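Local coordinates for 3-oxoacyl-[acyl-carrier-protein] synthase 3 (Micrococcus luteus NCTC 2665, PDB 4EWP) that probably catalyses the first condensation step of fatty acid synthesis, joining an acyl-CoA starter to malonyl-ACP with loss of carbon dioxide, at residues Gln54-Ala66 against Val145-Val157. Sequence-based numbering, arbitrary orientation.
Sequences QRATAEETVPVMA and VLVVGVERLSDVV
Val-62 to Ala-66, the first turn of a helix, lie over the strand at Val-148 to Glu-151. The two axes approach to 8.0 Å and run at 140°. The preceding loop, Ala-56 to Thr-61, curls round the Arg-152 side chain. The CG1 methyls of Val-62 and Val-150 meet at 3.8 Å. Ala-66 CB rests on Val-148 CG1 at 3.7 Å. Met-65 bends at chi3 (-73°), which brings its CE to 3.3 Å from Glu-151 O. Arg-152 is the polar centre. Arg-152 NH1 donates to Ala-58 O at 2.9 Å, in the guanidinium plane but above the carbonyl plane. Weak bonds from NH1 to Thr-57 O and Glu-60 O add to the grip. Thr-61 CA covers one face of the group, and Ala-56 CB packs 3.7 Å from Arg-152 CD. At another edge, Arg-152 NE donates to Asp-155 OD2 at 2.7 Å, in a salt bridge. A water links NH2 to Ala-58 O. Asp-155 also pairs with Arg-210 of the second subunit, so this network reaches the dimer interface. Glu-151 OE1 bonds to Thr-93, and its side chain comes within about 6 Å of that of Cys-123, predicted to be catalytic. The contact is helix-on-sheet packing in the N-terminal half of the thiolase fold, beside the probable active site.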
loop_
_atom_site.group_PDB
_atom_site.type_symbol
_atom_site.label_atom_id
_atom_site.label_comp_id
_atom_site.label_asym_id
_atom_site.label_seq_id
_atom_site.Cartn_x
_atom_site.Cartn_y
_atom_site.Cartn_z
ATOM N N GLN A 54 13.278 19.177 -8.551
ATOM C CA GLN A 54 12.643 18.556 -9.702
ATOM C C GLN A 54 11.147 18.810 -9.660
ATOM O O GLN A 54 10.493 18.540 -8.657
ATOM C CB GLN A 54 12.928 17.050 -9.696
ATOM C CG GLN A 54 14.387 16.756 -9.972
ATOM C CD GLN A 54 14.844 15.387 -9.527
ATOM O OE1 GLN A 54 16.042 15.095 -9.555
ATOM N NE2 GLN A 54 13.904 14.536 -9.117
ATOM N N ARG A 55 10.606 19.356 -10.743
ATOM C CA ARG A 55 9.168 19.545 -10.847
ATOM C C ARG A 55 8.653 18.911 -12.141
ATOM O O ARG A 55 9.063 19.277 -13.241
ATOM C CB ARG A 55 8.793 21.031 -10.736
ATOM C CG ARG A 55 8.902 21.586 -9.304
ATOM C CD ARG A 55 8.019 20.772 -8.346
ATOM N NE ARG A 55 8.119 21.182 -6.947
ATOM C CZ ARG A 55 7.537 22.269 -6.427
ATOM N NH1 ARG A 55 6.820 23.087 -7.191
ATOM N NH2 ARG A 55 7.680 22.548 -5.132
ATOM N N ALA A 56 7.767 17.933 -11.986
ATOM C CA ALA A 56 7.248 17.167 -13.110
ATOM C C ALA A 56 6.182 17.933 -13.860
ATOM O O ALA A 56 5.441 18.715 -13.269
ATOM C CB ALA A 56 6.677 15.826 -12.616
ATOM N N THR A 57 6.107 17.697 -15.167
ATOM C CA THR A 57 5.030 18.236 -15.990
ATOM C C THR A 57 3.782 17.375 -15.806
ATOM O O THR A 57 3.834 16.347 -15.138
ATOM C CB THR A 57 5.403 18.232 -17.477
ATOM O OG1 THR A 57 5.627 16.886 -17.910
ATOM C CG2 THR A 57 6.666 19.038 -17.712
ATOM N N ALA A 58 2.676 17.804 -16.410
ATOM C CA ALA A 58 1.418 17.059 -16.387
ATOM C C ALA A 58 1.534 15.652 -16.967
ATOM O O ALA A 58 0.906 14.724 -16.457
ATOM C CB ALA A 58 0.327 17.839 -17.124
ATOM N N GLU A 59 2.321 15.500 -18.030
ATOM C CA GLU A 59 2.504 14.204 -18.692
ATOM C C GLU A 59 3.357 13.242 -17.866
ATOM O O GLU A 59 3.250 12.014 -18.006
ATOM C CB GLU A 59 3.152 14.370 -20.079
ATOM C CG GLU A 59 2.279 15.041 -21.120
ATOM C CD GLU A 59 2.104 16.535 -20.873
ATOM O OE1 GLU A 59 3.071 17.186 -20.404
ATOM O OE2 GLU A 59 0.997 17.059 -21.145
ATOM N N GLU A 60 4.221 13.801 -17.025
ATOM C CA GLU A 60 5.110 12.992 -16.194
ATOM C C GLU A 60 4.397 12.514 -14.936
ATOM O O GLU A 60 4.649 13.010 -13.826
ATOM C CB GLU A 60 6.362 13.780 -15.828
ATOM C CG GLU A 60 7.298 13.968 -16.995
ATOM C CD GLU A 60 8.456 14.862 -16.657
ATOM O OE1 GLU A 60 8.212 16.005 -16.195
ATOM O OE2 GLU A 60 9.605 14.407 -16.837
ATOM N N THR A 61 3.491 11.560 -15.129
ATOM C CA THR A 61 2.674 11.050 -14.043
ATOM C C THR A 61 3.476 10.083 -13.186
ATOM O O THR A 61 4.613 9.719 -13.514
ATOM C CB THR A 61 1.455 10.291 -14.598
ATOM O OG1 THR A 61 1.912 9.240 -15.458
ATOM C CG2 THR A 61 0.534 11.234 -15.390
ATOM N N VAL A 62 2.883 9.658 -12.086
ATOM C CA VAL A 62 3.507 8.623 -11.279
ATOM C C VAL A 62 3.853 7.362 -12.117
ATOM O O VAL A 62 4.974 6.867 -12.060
ATOM C CB VAL A 62 2.650 8.321 -10.021
ATOM C CG1 VAL A 62 3.121 7.043 -9.300
ATOM C CG2 VAL A 62 2.675 9.532 -9.084
ATOM N N PRO A 63 2.899 6.849 -12.908
ATOM C CA PRO A 63 3.232 5.659 -13.704
ATOM C C PRO A 63 4.294 5.897 -14.778
ATOM O O PRO A 63 5.099 5.002 -15.026
ATOM C CB PRO A 63 1.892 5.282 -14.357
ATOM C CG PRO A 63 0.855 5.799 -13.387
ATOM C CD PRO A 63 1.445 7.106 -12.876
ATOM N N VAL A 64 4.278 7.065 -15.419
ATOM C CA VAL A 64 5.294 7.399 -16.394
ATOM C C VAL A 64 6.690 7.395 -15.757
ATOM O O VAL A 64 7.613 6.742 -16.257
ATOM C CB VAL A 64 5.007 8.755 -17.051
ATOM C CG1 VAL A 64 6.249 9.284 -17.772
ATOM C CG2 VAL A 64 3.858 8.606 -18.031
ATOM N N MET A 65 6.832 8.112 -14.647
ATOM C CA MET A 65 8.111 8.211 -13.944
ATOM C C MET A 65 8.556 6.847 -13.394
ATOM O O MET A 65 9.727 6.477 -13.520
ATOM C CB MET A 65 8.040 9.262 -12.822
ATOM C CG MET A 65 7.758 10.694 -13.341
ATOM S SD MET A 65 8.106 11.943 -12.091
ATOM C CE MET A 65 6.730 11.730 -10.954
ATOM N N ALA A 66 7.618 6.099 -12.801
ATOM C CA ALA A 66 7.942 4.797 -12.235
ATOM C C ALA A 66 8.481 3.866 -13.311
ATOM O O ALA A 66 9.411 3.093 -13.082
ATOM C CB ALA A 66 6.710 4.183 -11.553
ATOM N N VAL A 145 12.344 -8.912 -7.345
ATOM C CA VAL A 145 11.297 -7.988 -6.919
ATOM C C VAL A 145 11.700 -6.590 -7.323
ATOM O O VAL A 145 12.832 -6.146 -7.050
ATOM C CB VAL A 145 11.074 -8.049 -5.375
ATOM C CG1 VAL A 145 9.971 -7.072 -4.907
ATOM C CG2 VAL A 145 10.742 -9.465 -4.957
ATOM N N LEU A 146 10.789 -5.905 -8.000
ATOM C CA LEU A 146 11.017 -4.513 -8.360
ATOM C C LEU A 146 10.431 -3.622 -7.277
ATOM O O LEU A 146 9.289 -3.818 -6.882
ATOM C CB LEU A 146 10.348 -4.205 -9.698
ATOM C CG LEU A 146 10.357 -2.737 -10.105
ATOM C CD1 LEU A 146 11.769 -2.259 -10.491
ATOM C CD2 LEU A 146 9.376 -2.520 -11.232
ATOM N N VAL A 147 11.215 -2.662 -6.780
ATOM C CA VAL A 147 10.711 -1.683 -5.805
ATOM C C VAL A 147 10.872 -0.277 -6.378
ATOM O O VAL A 147 11.963 0.109 -6.801
ATOM C CB VAL A 147 11.460 -1.770 -4.451
ATOM C CG1 VAL A 147 10.906 -0.734 -3.481
ATOM C CG2 VAL A 147 11.351 -3.162 -3.872
ATOM N N VAL A 148 9.785 0.482 -6.406
ATOM C CA VAL A 148 9.822 1.823 -6.947
ATOM C C VAL A 148 9.322 2.808 -5.908
ATOM O O VAL A 148 8.191 2.699 -5.435
ATOM C CB VAL A 148 8.947 1.953 -8.215
ATOM C CG1 VAL A 148 9.047 3.361 -8.761
ATOM C CG2 VAL A 148 9.425 0.988 -9.269
ATOM N N GLY A 149 10.165 3.765 -5.538
ATOM C CA GLY A 149 9.717 4.872 -4.711
ATOM C C GLY A 149 9.442 5.994 -5.688
ATOM O O GLY A 149 10.329 6.344 -6.469
ATOM N N VAL A 150 8.228 6.544 -5.680
ATOM C CA VAL A 150 7.845 7.508 -6.720
ATOM C C VAL A 150 6.763 8.462 -6.229
ATOM O O VAL A 150 5.846 8.057 -5.527
ATOM C CB VAL A 150 7.399 6.788 -8.037
ATOM C CG1 VAL A 150 6.348 5.712 -7.761
ATOM C CG2 VAL A 150 6.893 7.784 -9.076
ATOM N N GLU A 151 6.890 9.737 -6.580
ATOM C CA GLU A 151 5.952 10.743 -6.119
ATOM C C GLU A 151 5.868 11.894 -7.105
ATOM O O GLU A 151 6.878 12.324 -7.671
ATOM C CB GLU A 151 6.404 11.328 -4.769
ATOM C CG GLU A 151 6.653 10.338 -3.632
ATOM C CD GLU A 151 5.380 9.820 -2.994
ATOM O OE1 GLU A 151 4.297 9.963 -3.587
ATOM O OE2 GLU A 151 5.461 9.258 -1.886
ATOM N N ARG A 152 4.665 12.407 -7.304
ATOM C CA ARG A 152 4.529 13.739 -7.862
ATOM C C ARG A 152 3.961 14.613 -6.746
ATOM O O ARG A 152 2.774 14.950 -6.735
ATOM C CB ARG A 152 3.660 13.772 -9.135
ATOM C CG ARG A 152 3.782 15.121 -9.894
ATOM C CD ARG A 152 3.296 15.065 -11.338
ATOM N NE ARG A 152 1.864 14.818 -11.435
ATOM C CZ ARG A 152 1.211 14.572 -12.570
ATOM N NH1 ARG A 152 1.860 14.527 -13.734
ATOM N NH2 ARG A 152 -0.100 14.350 -12.537
ATOM N N LEU A 153 4.825 14.947 -5.793
ATOM C CA LEU A 153 4.445 15.731 -4.624
ATOM C C LEU A 153 3.913 17.104 -5.004
ATOM O O LEU A 153 3.164 17.714 -4.243
ATOM C CB LEU A 153 5.650 15.907 -3.698
ATOM C CG LEU A 153 6.210 14.661 -3.015
ATOM C CD1 LEU A 153 7.526 14.979 -2.360
ATOM C CD2 LEU A 153 5.218 14.146 -1.976
ATOM N N SER A 154 4.311 17.608 -6.168
ATOM C CA SER A 154 3.868 18.935 -6.566
ATOM C C SER A 154 2.344 18.963 -6.730
ATOM O O SER A 154 1.730 20.028 -6.724
ATOM C CB SER A 154 4.589 19.409 -7.836
ATOM O OG SER A 154 4.444 18.466 -8.884
ATOM N N ASP A 155 1.726 17.794 -6.856
ATOM C CA ASP A 155 0.263 17.747 -6.943
ATOM C C ASP A 155 -0.430 18.041 -5.618
ATOM O O ASP A 155 -1.614 18.380 -5.614
ATOM C CB ASP A 155 -0.229 16.399 -7.465
ATOM C CG ASP A 155 -0.123 16.294 -8.953
ATOM O OD1 ASP A 155 -0.192 17.350 -9.628
ATOM O OD2 ASP A 155 0.038 15.157 -9.441
ATOM N N VAL A 156 0.303 17.896 -4.510
ATOM C CA VAL A 156 -0.264 18.125 -3.184
ATOM C C VAL A 156 0.448 19.201 -2.329
ATOM O O VAL A 156 0.406 19.149 -1.100
ATOM C CB VAL A 156 -0.353 16.817 -2.379
ATOM C CG1 VAL A 156 -1.465 15.938 -2.914
ATOM C CG2 VAL A 156 0.982 16.074 -2.417
ATOM N N VAL A 157 1.084 20.177 -2.964
ATOM C CA VAL A 157 1.632 21.295 -2.204
ATOM C C VAL A 157 0.732 22.523 -2.303
ATOM O O VAL A 157 0.054 22.730 -3.307
ATOM C CB VAL A 157 3.073 21.660 -2.633
ATOM C CG1 VAL A 157 4.038 20.551 -2.254
ATOM C CG2 VAL A 157 3.144 21.957 -4.117
HETATM O O HOH W 1 -1.712 14.712 -14.927
#